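PDB 2UVF: exopolygalacturonase, which hydrolyses polygalacturonan, a main component of pectin, from a chain end, as a family 28 glycoside hydrolase. Local coordinates for residues V393-D399 with F427-M433; G401-F407 with H435-G441; M458-G464 with R488-V494. All coordinates share one frame; numbering follows the deposited sequence.

In the fold
All three contacts join neighbouring coils of the right-handed parallel beta-helix. Contacts 1 and 2 belong to the same two coils: 393-399 runs on into 401-407 and 427-433 into 435-441, with centres about 12 Å apart. They meet inside the helix, where Phe-431 CD1 lies 3.6 Å from Cys-404 CB. Contact 3 is built further along, its centre about 13 Å from contact 1 and 12 Å from contact 2. Its segment 458-464 probably bonds back to both, Tyr-459 N to Phe-431 O at 2.8 Å and Ile-463 O to Ala-437 N at 2.9 Å. Contact 2 carries Asp-402, Asn-406 and Gly-441 of the sugar pocket; in contact 3, the side chain of Asp-462 lies about 10 Å from a bound galacturonic acid.

Contact 1. Residues V393-D399 with F427-M433; sequences VFNNFFD and FNNYFRM
Asn-429 reaches across to the backbone of Val-393 and Asn-396 with both ends of its amide, stitching one coil of the parallel beta-helix to the next at a turn. Its ND2 donates an almost straight bond to Val-393 O at 2.9 Å, approaching from above that carbonyl's plane, and its OD1 accepts from Asn-396 N at 3.0 Å. CG sits beside the residue's own backbone N (chi1 -59°), which carries the amide over to the first segment. Phe-427 N is the second donor to Val-393 O, and Asn-429 ND2 is further satisfied by Asn-456 in the coil beyond.

Before the turn, Phe-394 and Phe-427 point the same way with ring planes only 1° apart, but offset until hardly any ring lies over ring. Instead, Phe-394 CB sits over the face of the Phe-427 ring, 3.6 Å from its centroid, a CH-pi contact. After the turn the strands pair in parallel through Tyr-430 N to Asn-396 O and Phe-398 N to Tyr-430 O. Phe-398 and Phe-431 repeat the offset pairing in the interior, their centroids 5.1 Å apart, and His-372 stacks on Phe-398 in turn. On the other side of the strands Phe-397 and Tyr-430 touch along their rims, CD1 to CD2.

At the far end, Asp-399 OD1 is gripped from opposite faces of its carboxylate plane: Arg-432 NH2 comes in on the syn side at 2.9 Å as a salt bridge, and Met-433 N on the anti side at 3.1 Å. Glu-285 probably helps position this end: it forms a salt bridge with Arg-432 NE and a hydrogen bond with Tyr-430 OH. The other carboxylate oxygen, Asp-399 OD2, accepts from a water at 2.7 Å, which in turn accepts a weak bond from Arg-432 NH2.

Contact 2. Residues G401-F407 with H435-G441; sequences GDDCINF and HGAIVTG. With NI (nickel (II) ion), chain K; ADA (alpha-D-galactopyranuronic acid), chain C; ADA (alpha-D-galactopyranuronic acid), chain B.
This is a buried pairing of parallel strands, Ile-405 to Phe-407 against Ile-438 to Gly-441, with the turns that lead into them, and it forms part of the wall that binds the sugar. Val-439 N bonds to Ile-405 O and Phe-407 N to Val-439 O at 2.8 Å. In the turns, Cys-404 N reaches Gly-436 O, while His-435 N meets Asp-402 O at 2.9 Å from well above the carbonyl plane. Asp-402 CA sits over the centre of one face of the His-435 ring, 3.7 Å from its centroid, a CH-pi contact.

Inward, Ile-405 and Ile-438 lie side by side, and the Phe-407 ring takes Ile-438 CG2 at its edge; Phe-431 and Leu-426 close in from neighbouring strands. On the outer face, the Asp-403 carboxylate lies crosswise over Val-439, OD2 to CG1 at 3.4 Å. The same OD2 receives a weak bond from Asn-406 ND2, which may help to fix the turn of that amide. With CG swung opposite its own backbone N (chi1 -178°), Asn-406 presents OD1 to one galacturonic acid, whose O3 donates to it at 2.7 Å. The other sugar donates from O1 to Asp-402 OD2 at 3.2 Å. His-355 and Arg-240 also hydrogen-bond the ligand.

Gly-441, after a cis peptide, brings its O to 3.1 Å from O2 of the first sugar, and its CA touches Phe-407 O. At the opposite end Gly-401 O binds nickel at 2.1 Å, with Asp-376 and waters as further ligands. Polar residues carried on stacked parallel strands to line a cleft are characteristic of the family 28 beta-helix and its galacturonan-binding site.

Contact 3. Residues M458-G464 with R488-V494; sequences MYLTDIG and RDLAKQV. With SO4 (sulfate ion), chain E.
Met-458 and Leu-460 take Arg-488 between them: Arg-488 N donates to Met-458 O at 2.9 Å, and Leu-460 N donates to Arg-488 O. Further on, Ala-491 N bonds to Thr-461 O at 2.8 Å. Asp-462 O then accepts twice, from Lys-492 N on a lone pair in the carbonyl plane at 2.8 Å and from Gln-493 N, tilted from that plane, at 3.1 Å. Two N-H groups on one carbonyl tie down the bend just before the chain turns its corner. At the corner itself, Gly-464 N makes a weak bond to Val-494 O.

These bonds follow a corner of the parallel beta-helix, where two adjoining coils bend together from one face to the next. Leu-490 fills its inner side, with CD2 packed on Thr-461 O and CB and reaching toward Met-458 CB. Thr-461 OG1 itself is bonded to Arg-432 O in the preceding coil.

Flat groups gather on the outside. With its CG opposite the backbone N (chi1 176°), Tyr-459 runs out beside Arg-488. Guanidinium and ring planes are nearly parallel, but the touching is done by Arg-488 CG, 3.9 Å from Tyr-459 CD1. Asp-489 OD2 lies at the ring's edge, near its plane and 3.4 Å from Tyr-459 CE1.

Asp-489 OD2 also stands over the Arg-488 guanidinium in a long pairing that no N-H points along. Asp-462 OD2 and Lys-492 NZ are 4.1 Å apart, too far for a salt bridge. Arg-488 NH2 gives two hydrogen bonds to a sulfate that probably came from the crystallisation solution, the shorter to O1 at 3.0 Å.

Contact 1. Residues V393-D399 with F427-M433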
loop_
_atom_site.group_PDB
_atom_site.type_symbol
_atom_site.label_atom_id
_atom_site.label_comp_id
_atom_site.label_asym_id
_atom_site.label_seq_id
_atom_site.Cartn_x
_atom_site.Cartn_y
_atom_site.Cartn_z
ATOM N N VAL A 393 -0.966 -2.303 -6.670
ATOM C CA VAL A 393 0.253 -2.593 -5.934
ATOM C C VAL A 393 0.580 -4.088 -6.033
ATOM O O VAL A 393 -0.183 -4.940 -5.568
ATOM C CB VAL A 393 0.114 -2.180 -4.443
ATOM C CG1 VAL A 393 1.288 -2.684 -3.612
ATOM C CG2 VAL A 393 -0.013 -0.672 -4.293
ATOM N N PHE A 394 1.732 -4.404 -6.621
ATOM C CA PHE A 394 2.183 -5.782 -6.708
ATOM C C PHE A 394 3.688 -5.910 -6.512
ATOM O O PHE A 394 4.428 -4.943 -6.715
ATOM C CB PHE A 394 1.719 -6.436 -8.022
ATOM C CG PHE A 394 2.340 -5.863 -9.286
ATOM C CD1 PHE A 394 3.341 -6.561 -9.947
ATOM C CD2 PHE A 394 1.838 -4.691 -9.870
ATOM C CE1 PHE A 394 3.885 -6.088 -11.141
ATOM C CE2 PHE A 394 2.377 -4.196 -11.071
ATOM C CZ PHE A 394 3.405 -4.892 -11.699
ATOM N N ASN A 395 4.111 -7.097 -6.084
ATOM C CA ASN A 395 5.518 -7.418 -5.797
ATOM C C ASN A 395 6.199 -6.597 -4.720
ATOM O O ASN A 395 7.419 -6.617 -4.612
ATOM C CB ASN A 395 6.369 -7.415 -7.079
ATOM C CG ASN A 395 5.917 -8.467 -8.063
ATOM O OD1 ASN A 395 4.961 -9.231 -7.801
ATOM N ND2 ASN A 395 6.563 -8.488 -9.230
ATOM N N ASN A 396 5.411 -5.901 -3.913
ATOM C CA ASN A 396 5.947 -5.069 -2.832
ATOM C C ASN A 396 6.359 -5.919 -1.646
ATOM O O ASN A 396 5.752 -6.932 -1.375
ATOM C CB ASN A 396 4.903 -4.024 -2.386
ATOM C CG ASN A 396 4.913 -2.742 -3.224
ATOM O OD1 ASN A 396 4.803 -1.638 -2.683
ATOM N ND2 ASN A 396 5.038 -2.875 -4.530
ATOM N N PHE A 397 7.416 -5.518 -0.956
ATOM C CA PHE A 397 7.710 -6.025 0.381
ATOM C C PHE A 397 7.300 -4.928 1.387
ATOM O O PHE A 397 7.692 -3.788 1.225
ATOM C CB PHE A 397 9.206 -6.366 0.506
ATOM C CG PHE A 397 9.657 -6.750 1.911
ATOM C CD1 PHE A 397 9.714 -8.088 2.308
ATOM C CD2 PHE A 397 10.074 -5.773 2.816
ATOM C CE1 PHE A 397 10.143 -8.432 3.578
ATOM C CE2 PHE A 397 10.502 -6.114 4.092
ATOM C CZ PHE A 397 10.536 -7.441 4.470
ATOM N N PHE A 398 6.504 -5.278 2.397
ATOM C CA PHE A 398 6.050 -4.295 3.422
ATOM C C PHE A 398 6.546 -4.699 4.805
ATOM O O PHE A 398 6.255 -5.789 5.267
ATOM C CB PHE A 398 4.522 -4.141 3.468
ATOM C CG PHE A 398 3.930 -3.457 2.275
ATOM C CD1 PHE A 398 3.783 -2.068 2.245
ATOM C CD2 PHE A 398 3.490 -4.198 1.181
ATOM C CE1 PHE A 398 3.224 -1.431 1.120
ATOM C CE2 PHE A 398 2.929 -3.579 0.082
ATOM C CZ PHE A 398 2.799 -2.195 0.048
ATOM N N ASP A 399 7.308 -3.804 5.442
ATOM C CA ASP A 399 7.662 -3.876 6.869
ATOM C C ASP A 399 7.614 -2.405 7.355
ATOM O O ASP A 399 8.565 -1.629 7.166
ATOM C CB ASP A 399 9.061 -4.507 7.050
ATOM C CG ASP A 399 9.327 -4.958 8.458
ATOM O OD1 ASP A 399 8.645 -5.898 8.912
ATOM O OD2 ASP A 399 10.244 -4.392 9.115
ATOM N N PHE A 427 -2.017 -7.255 -5.317
ATOM C CA PHE A 427 -1.669 -8.653 -5.565
ATOM C C PHE A 427 -0.162 -8.958 -5.508
ATOM O O PHE A 427 0.654 -8.087 -5.739
ATOM C CB PHE A 427 -2.316 -9.160 -6.880
ATOM C CG PHE A 427 -1.840 -8.448 -8.140
ATOM C CD1 PHE A 427 -0.816 -8.992 -8.918
ATOM C CD2 PHE A 427 -2.436 -7.258 -8.564
ATOM C CE1 PHE A 427 -0.368 -8.363 -10.097
ATOM C CE2 PHE A 427 -1.999 -6.602 -9.735
ATOM C CZ PHE A 427 -0.965 -7.157 -10.500
ATOM N N ASN A 428 0.178 -10.209 -5.209
ATOM C CA ASN A 428 1.567 -10.689 -5.186
ATOM C C ASN A 428 2.503 -9.877 -4.278
ATOM O O ASN A 428 3.671 -9.641 -4.612
ATOM C CB ASN A 428 2.142 -10.814 -6.613
ATOM C CG ASN A 428 1.332 -11.764 -7.500
ATOM O OD1 ASN A 428 0.538 -12.585 -7.006
ATOM N ND2 ASN A 428 1.538 -11.664 -8.803
ATOM N N ASN A 429 1.974 -9.444 -3.137
ATOM C CA ASN A 429 2.765 -8.686 -2.149
ATOM C C ASN A 429 3.082 -9.570 -1.008
ATOM O O ASN A 429 2.338 -10.539 -0.721
ATOM C CB ASN A 429 2.001 -7.451 -1.633
ATOM C CG ASN A 429 1.646 -6.508 -2.741
ATOM O OD1 ASN A 429 2.516 -5.876 -3.281
ATOM N ND2 ASN A 429 0.358 -6.442 -3.116
ATOM N N TYR A 430 4.202 -9.248 -0.364
ATOM C CA TYR A 430 4.536 -9.854 0.928
ATOM C C TYR A 430 4.429 -8.813 2.054
ATOM O O TYR A 430 5.174 -7.846 2.081
ATOM C CB TYR A 430 5.938 -10.426 0.868
ATOM C CG TYR A 430 6.361 -11.220 2.079
ATOM C CD1 TYR A 430 6.039 -12.561 2.203
ATOM C CD2 TYR A 430 7.123 -10.626 3.090
ATOM C CE1 TYR A 430 6.465 -13.292 3.325
ATOM C CE2 TYR A 430 7.533 -11.326 4.185
ATOM C CZ TYR A 430 7.213 -12.661 4.309
ATOM O OH TYR A 430 7.667 -13.368 5.422
ATOM N N PHE A 431 3.492 -9.010 2.972
ATOM C CA PHE A 431 3.342 -8.101 4.108
ATOM C C PHE A 431 4.055 -8.721 5.294
ATOM O O PHE A 431 3.766 -9.866 5.637
ATOM C CB PHE A 431 1.860 -7.856 4.438
ATOM C CG PHE A 431 1.067 -7.323 3.283
ATOM C CD1 PHE A 431 0.875 -5.958 3.126
ATOM C CD2 PHE A 431 0.498 -8.194 2.350
ATOM C CE1 PHE A 431 0.141 -5.452 2.043
ATOM C CE2 PHE A 431 -0.240 -7.709 1.270
ATOM C CZ PHE A 431 -0.426 -6.331 1.113
ATOM N N ARG A 432 5.032 -8.021 5.855
ATOM C CA ARG A 432 5.635 -8.444 7.101
ATOM C C ARG A 432 4.957 -7.646 8.218
ATOM O O ARG A 432 3.758 -7.696 8.341
ATOM C CB ARG A 432 7.164 -8.298 7.085
ATOM C CG ARG A 432 7.887 -9.208 8.081
ATOM C CD ARG A 432 9.401 -9.143 7.901
ATOM N NE ARG A 432 10.113 -9.791 8.992
ATOM C CZ ARG A 432 10.321 -9.249 10.190
ATOM N NH1 ARG A 432 10.982 -9.936 11.122
ATOM N NH2 ARG A 432 9.853 -8.027 10.474
ATOM N N MET A 433 5.705 -6.898 9.014
ATOM C CA MET A 433 5.078 -6.113 10.088
ATOM C C MET A 433 4.365 -4.878 9.573
ATOM O O MET A 433 4.684 -4.356 8.497
ATOM C CB MET A 433 6.062 -5.802 11.240
ATOM C CG MET A 433 6.602 -7.083 11.832
ATOM S SD MET A 433 7.492 -7.020 13.348
ATOM C CE MET A 433 6.321 -6.231 14.435
HETATM O O HOH W 1 10.589 -5.259 11.635
#

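Contact 2. Residues G401-F407 with H435-G441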
loop_
_atom_site.group_PDB
_atom_site.type_symbol
_atom_site.label_atom_id
_atom_site.label_comp_id
_atom_site.label_asym_id
_atom_site.label_seq_id
_atom_site.Cartn_x
_atom_site.Cartn_y
_atom_site.Cartn_z
ATOM N N GLY A 401 5.978 1.085 9.779
ATOM C CA GLY A 401 5.714 1.613 11.101
ATOM C C GLY A 401 4.234 1.707 11.389
ATOM O O GLY A 401 3.846 1.715 12.553
ATOM N N ASP A 402 3.419 1.766 10.337
ATOM C CA ASP A 402 1.957 1.848 10.474
ATOM C C ASP A 402 1.269 0.919 9.477
ATOM O O ASP A 402 1.785 -0.177 9.184
ATOM C CB ASP A 402 1.483 3.302 10.297
ATOM C CG ASP A 402 0.255 3.615 11.127
ATOM O OD1 ASP A 402 -0.853 3.251 10.691
ATOM O OD2 ASP A 402 0.398 4.208 12.219
ATOM N N ASP A 403 0.108 1.330 8.956
ATOM C CA ASP A 403 -0.655 0.479 8.035
ATOM C C ASP A 403 0.247 0.225 6.840
ATOM O O ASP A 403 1.033 1.093 6.482
ATOM C CB ASP A 403 -1.939 1.165 7.541
ATOM C CG ASP A 403 -2.941 1.450 8.661
ATOM O OD1 ASP A 403 -2.933 0.708 9.685
ATOM O OD2 ASP A 403 -3.767 2.392 8.501
ATOM N N CYS A 404 0.142 -0.955 6.235
ATOM C CA CYS A 404 0.913 -1.260 5.044
ATOM C C CYS A 404 0.334 -0.556 3.826
ATOM O O CYS A 404 1.028 0.216 3.184
ATOM C CB CYS A 404 1.014 -2.778 4.831
ATOM S SG CYS A 404 1.729 -3.705 6.239
ATOM N N ILE A 405 -0.910 -0.868 3.477
ATOM C CA ILE A 405 -1.624 -0.146 2.438
ATOM C C ILE A 405 -2.876 0.435 3.084
ATOM O O ILE A 405 -3.675 -0.284 3.695
ATOM C CB ILE A 405 -1.970 -1.019 1.189
ATOM C CG1 ILE A 405 -0.701 -1.614 0.573
ATOM C CG2 ILE A 405 -2.765 -0.204 0.134
ATOM C CD1 ILE A 405 -0.978 -2.798 -0.349
ATOM N N ASN A 406 -3.000 1.758 2.991
ATOM C CA ASN A 406 -4.134 2.447 3.568
ATOM C C ASN A 406 -4.955 3.120 2.480
ATOM O O ASN A 406 -4.398 3.660 1.527
ATOM C CB ASN A 406 -3.643 3.502 4.564
ATOM C CG ASN A 406 -4.782 4.217 5.245
ATOM O OD1 ASN A 406 -5.232 5.267 4.796
ATOM N ND2 ASN A 406 -5.270 3.640 6.317
ATOM N N PHE A 407 -6.275 3.087 2.624
ATOM C CA PHE A 407 -7.172 3.824 1.705
ATOM C C PHE A 407 -7.946 4.873 2.456
ATOM O O PHE A 407 -8.528 4.592 3.488
ATOM C CB PHE A 407 -8.129 2.889 0.975
ATOM C CG PHE A 407 -7.432 1.874 0.136
ATOM C CD1 PHE A 407 -6.961 2.209 -1.125
ATOM C CD2 PHE A 407 -7.233 0.573 0.617
ATOM C CE1 PHE A 407 -6.309 1.263 -1.897
ATOM C CE2 PHE A 407 -6.584 -0.371 -0.153
ATOM C CZ PHE A 407 -6.106 -0.026 -1.410
ATOM N N HIS A 435 0.455 -2.319 10.685
ATOM C CA HIS A 435 -0.753 -2.251 11.488
ATOM C C HIS A 435 -1.931 -2.905 10.781
ATOM O O HIS A 435 -2.996 -3.074 11.369
ATOM C CB HIS A 435 -1.099 -0.788 11.825
ATOM C CG HIS A 435 -0.183 -0.148 12.813
ATOM N ND1 HIS A 435 1.099 -0.603 13.056
ATOM C CD2 HIS A 435 -0.353 0.940 13.604
ATOM C CE1 HIS A 435 1.672 0.171 13.960
ATOM N NE2 HIS A 435 0.819 1.124 14.295
ATOM N N GLY A 436 -1.741 -3.255 9.510
ATOM C CA GLY A 436 -2.771 -3.951 8.770
ATOM C C GLY A 436 -2.358 -4.012 7.324
ATOM O O GLY A 436 -1.906 -3.024 6.773
ATOM N N ALA A 437 -2.487 -5.181 6.718
ATOM C CA ALA A 437 -2.107 -5.358 5.318
ATOM C C ALA A 437 -2.952 -4.455 4.434
ATOM O O ALA A 437 -2.421 -3.650 3.663
ATOM C CB ALA A 437 -2.267 -6.812 4.894
ATOM N N ILE A 438 -4.271 -4.619 4.553
ATOM C CA ILE A 438 -5.232 -3.872 3.752
ATOM C C ILE A 438 -6.140 -3.120 4.704
ATOM O O ILE A 438 -6.866 -3.730 5.482
ATOM C CB ILE A 438 -6.033 -4.806 2.795
ATOM C CG1 ILE A 438 -5.072 -5.674 1.950
ATOM C CG2 ILE A 438 -7.071 -4.012 1.947
ATOM C CD1 ILE A 438 -4.186 -4.893 0.981
ATOM N N VAL A 439 -6.051 -1.790 4.655
ATOM C CA VAL A 439 -6.741 -0.928 5.598
ATOM C C VAL A 439 -7.647 0.059 4.872
ATOM O O VAL A 439 -7.168 0.851 4.067
ATOM C CB VAL A 439 -5.750 -0.159 6.506
ATOM C CG1 VAL A 439 -6.527 0.622 7.586
ATOM C CG2 VAL A 439 -4.766 -1.130 7.131
ATOM N N THR A 440 -8.953 -0.023 5.148
ATOM C CA THR A 440 -9.960 0.917 4.630
ATOM C C THR A 440 -10.729 1.606 5.784
ATOM O O THR A 440 -11.548 0.966 6.408
ATOM C CB THR A 440 -11.052 0.175 3.775
ATOM O OG1 THR A 440 -11.860 -0.624 4.641
ATOM C CG2 THR A 440 -10.475 -0.738 2.714
ATOM N N GLY A 441 -10.460 2.848 6.172
ATOM C CA GLY A 441 -9.161 3.484 6.212
ATOM C C GLY A 441 -9.253 4.336 7.467
ATOM O O GLY A 441 -8.253 4.808 7.970
HETATM NI NI NI K . 3.909 0.367 14.138
HETATM C C1 ADA C . -2.792 5.597 11.231
HETATM C C2 ADA C . -2.254 6.713 10.311
HETATM C C3 ADA C . -2.697 8.056 10.935
HETATM C C4 ADA C . -4.209 8.160 10.673
HETATM C C5 ADA C . -4.864 7.004 11.450
HETATM C C6 ADA C . -6.390 6.962 11.205
HETATM O O1 ADA C . -2.370 5.735 12.620
HETATM O O2 ADA C . -0.862 6.634 10.103
HETATM O O3 ADA C . -1.936 9.194 10.462
HETATM O O4 ADA C . -4.437 7.908 9.264
HETATM O O5 ADA C . -4.246 5.683 11.126
HETATM O O6B ADA C . -6.806 6.353 10.185
HETATM O O6A ADA C . -7.136 7.533 12.041
HETATM C C1 ADA B . -5.420 8.758 8.624
HETATM C C2 ADA B . -5.615 8.201 7.198
HETATM C C3 ADA B . -4.263 8.308 6.467
HETATM C C4 ADA B . -3.790 9.795 6.426
HETATM C C5 ADA B . -3.679 10.343 7.866
HETATM C C6 ADA B . -3.252 11.823 8.063
HETATM O O2 ADA B . -6.110 6.848 7.226
HETATM O O3 ADA B . -4.345 7.739 5.163
HETATM O O4 ADA B . -4.677 10.606 5.650
HETATM O O5 ADA B . -4.923 10.135 8.602
HETATM O O6B ADA B . -3.953 12.503 8.845
HETATM O O6A ADA B . -2.240 12.254 7.457
HETATM O O HOH W 2 4.533 -1.454 12.679
HETATM O O HOH W 3 4.022 -0.851 15.972
HETATM O O HOH W 4 3.494 2.332 15.634
#

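Contact 3. Residues M458-G464 with R488-V494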
loop_
_atom_site.group_PDB
_atom_site.type_symbol
_atom_site.label_atom_id
_atom_site.label_comp_id
_atom_site.label_asym_id
_atom_site.label_seq_id
_atom_site.Cartn_x
_atom_site.Cartn_y
_atom_site.Cartn_z
ATOM N N MET A 458 0.934 -12.784 4.124
ATOM C CA MET A 458 1.173 -11.932 5.292
ATOM C C MET A 458 1.847 -12.738 6.399
ATOM O O MET A 458 1.350 -13.797 6.787
ATOM C CB MET A 458 -0.139 -11.364 5.836
ATOM C CG MET A 458 -0.877 -10.435 4.921
ATOM S SD MET A 458 -1.671 -11.263 3.527
ATOM C CE MET A 458 -2.648 -9.885 2.966
ATOM N N TYR A 459 2.965 -12.225 6.900
ATOM C CA TYR A 459 3.694 -12.868 7.984
ATOM C C TYR A 459 4.052 -11.830 9.034
ATOM O O TYR A 459 4.778 -10.909 8.730
ATOM C CB TYR A 459 4.956 -13.561 7.424
ATOM C CG TYR A 459 5.826 -14.164 8.492
ATOM C CD1 TYR A 459 5.347 -15.171 9.329
ATOM C CD2 TYR A 459 7.130 -13.727 8.675
ATOM C CE1 TYR A 459 6.161 -15.717 10.348
ATOM C CE2 TYR A 459 7.953 -14.274 9.666
ATOM C CZ TYR A 459 7.463 -15.261 10.486
ATOM O OH TYR A 459 8.272 -15.765 11.476
ATOM N N LEU A 460 3.501 -11.970 10.244
ATOM C CA LEU A 460 3.759 -11.101 11.431
ATOM C C LEU A 460 3.000 -9.771 11.443
ATOM O O LEU A 460 3.109 -8.976 12.410
ATOM C CB LEU A 460 5.261 -10.844 11.695
ATOM C CG LEU A 460 6.185 -12.042 11.946
ATOM C CD1 LEU A 460 7.628 -11.544 12.004
ATOM C CD2 LEU A 460 5.830 -12.834 13.183
ATOM N N THR A 461 2.220 -9.542 10.382
ATOM C CA THR A 461 1.395 -8.322 10.247
ATOM C C THR A 461 0.379 -8.314 11.393
ATOM O O THR A 461 0.067 -9.375 11.912
ATOM C CB THR A 461 0.659 -8.321 8.877
ATOM O OG1 THR A 461 1.440 -9.060 7.927
ATOM C CG2 THR A 461 0.426 -6.890 8.362
ATOM N N ASP A 462 -0.129 -7.149 11.790
ATOM C CA ASP A 462 -1.098 -7.091 12.889
ATOM C C ASP A 462 -2.452 -7.686 12.474
ATOM O O ASP A 462 -3.066 -8.460 13.221
ATOM C CB ASP A 462 -1.290 -5.648 13.402
ATOM C CG ASP A 462 -0.129 -5.158 14.244
ATOM O OD1 ASP A 462 0.848 -5.908 14.405
ATOM O OD2 ASP A 462 -0.187 -4.013 14.747
ATOM N N ILE A 463 -2.911 -7.305 11.283
ATOM C CA ILE A 463 -4.264 -7.567 10.837
ATOM C C ILE A 463 -4.197 -7.811 9.337
ATOM O O ILE A 463 -3.398 -7.185 8.658
ATOM C CB ILE A 463 -5.246 -6.369 11.236
ATOM C CG1 ILE A 463 -5.326 -6.225 12.764
ATOM C CG2 ILE A 463 -6.649 -6.572 10.670
ATOM C CD1 ILE A 463 -5.946 -4.926 13.293
ATOM N N GLY A 464 -5.014 -8.730 8.823
ATOM C CA GLY A 464 -5.156 -8.885 7.368
ATOM C C GLY A 464 -5.998 -7.779 6.733
ATOM O O GLY A 464 -5.518 -6.989 5.933
ATOM N N ARG A 488 0.206 -15.905 8.344
ATOM C CA ARG A 488 0.834 -16.690 9.412
ATOM C C ARG A 488 1.330 -15.768 10.513
ATOM O O ARG A 488 1.973 -14.759 10.238
ATOM C CB ARG A 488 1.979 -17.561 8.850
ATOM C CG ARG A 488 2.899 -18.177 9.887
ATOM C CD ARG A 488 3.701 -19.358 9.377
ATOM N NE ARG A 488 3.850 -20.328 10.474
ATOM C CZ ARG A 488 4.961 -20.475 11.194
ATOM N NH1 ARG A 488 6.038 -19.753 10.900
ATOM N NH2 ARG A 488 5.003 -21.341 12.197
ATOM N N ASP A 489 1.029 -16.116 11.759
ATOM C CA ASP A 489 1.551 -15.380 12.906
ATOM C C ASP A 489 1.091 -13.915 12.934
ATOM O O ASP A 489 1.851 -13.025 13.315
ATOM C CB ASP A 489 3.081 -15.473 12.962
ATOM C CG ASP A 489 3.580 -16.867 13.289
ATOM O OD1 ASP A 489 2.798 -17.714 13.730
ATOM O OD2 ASP A 489 4.778 -17.125 13.127
ATOM N N LEU A 490 -0.167 -13.679 12.573
ATOM C CA LEU A 490 -0.752 -12.362 12.702
ATOM C C LEU A 490 -0.653 -11.934 14.150
ATOM O O LEU A 490 -0.787 -12.762 15.039
ATOM C CB LEU A 490 -2.205 -12.361 12.228
ATOM C CG LEU A 490 -2.464 -12.535 10.733
ATOM C CD1 LEU A 490 -3.943 -12.406 10.491
ATOM C CD2 LEU A 490 -1.670 -11.513 9.911
ATOM N N ALA A 491 -0.363 -10.662 14.394
ATOM C CA ALA A 491 -0.123 -10.210 15.773
ATOM C C ALA A 491 -1.409 -9.850 16.508
ATOM O O ALA A 491 -1.431 -9.866 17.739
ATOM C CB ALA A 491 0.886 -9.046 15.823
ATOM N N LYS A 492 -2.484 -9.542 15.779
ATOM C CA LYS A 492 -3.740 -9.191 16.452
ATOM C C LYS A 492 -4.949 -9.977 15.966
ATOM O O LYS A 492 -5.459 -10.846 16.678
ATOM C CB LYS A 492 -4.051 -7.689 16.347
ATOM C CG LYS A 492 -3.046 -6.729 16.954
ATOM C CD LYS A 492 -3.670 -5.305 16.925
ATOM C CE LYS A 492 -2.691 -4.210 17.366
ATOM N NZ LYS A 492 -1.779 -4.601 18.491
ATOM N N GLN A 493 -5.422 -9.651 14.767
ATOM C CA GLN A 493 -6.685 -10.177 14.274
ATOM C C GLN A 493 -6.646 -10.467 12.792
ATOM O O GLN A 493 -5.829 -9.907 12.080
ATOM C CB GLN A 493 -7.766 -9.152 14.538
ATOM C CG GLN A 493 -7.828 -8.717 15.996
ATOM C CD GLN A 493 -8.773 -7.581 16.180
ATOM O OE1 GLN A 493 -8.425 -6.428 15.947
ATOM N NE2 GLN A 493 -9.981 -7.894 16.576
ATOM N N VAL A 494 -7.549 -11.327 12.337
ATOM C CA VAL A 494 -7.695 -11.676 10.928
ATOM C C VAL A 494 -8.436 -10.576 10.147
ATOM O O VAL A 494 -7.955 -10.092 9.116
ATOM C CB VAL A 494 -8.434 -13.042 10.767
ATOM C CG1 VAL A 494 -8.689 -13.354 9.326
ATOM C CG2 VAL A 494 -7.665 -14.185 11.457
HETATM S S SO4 E . 2.829 -24.161 13.206
HETATM O O1 SO4 E . 3.464 -23.892 11.908
HETATM O O2 SO4 E . 3.510 -25.303 13.823
HETATM O O3 SO4 E . 2.961 -22.991 14.081
HETATM O O4 SO4 E . 1.413 -24.494 13.013
#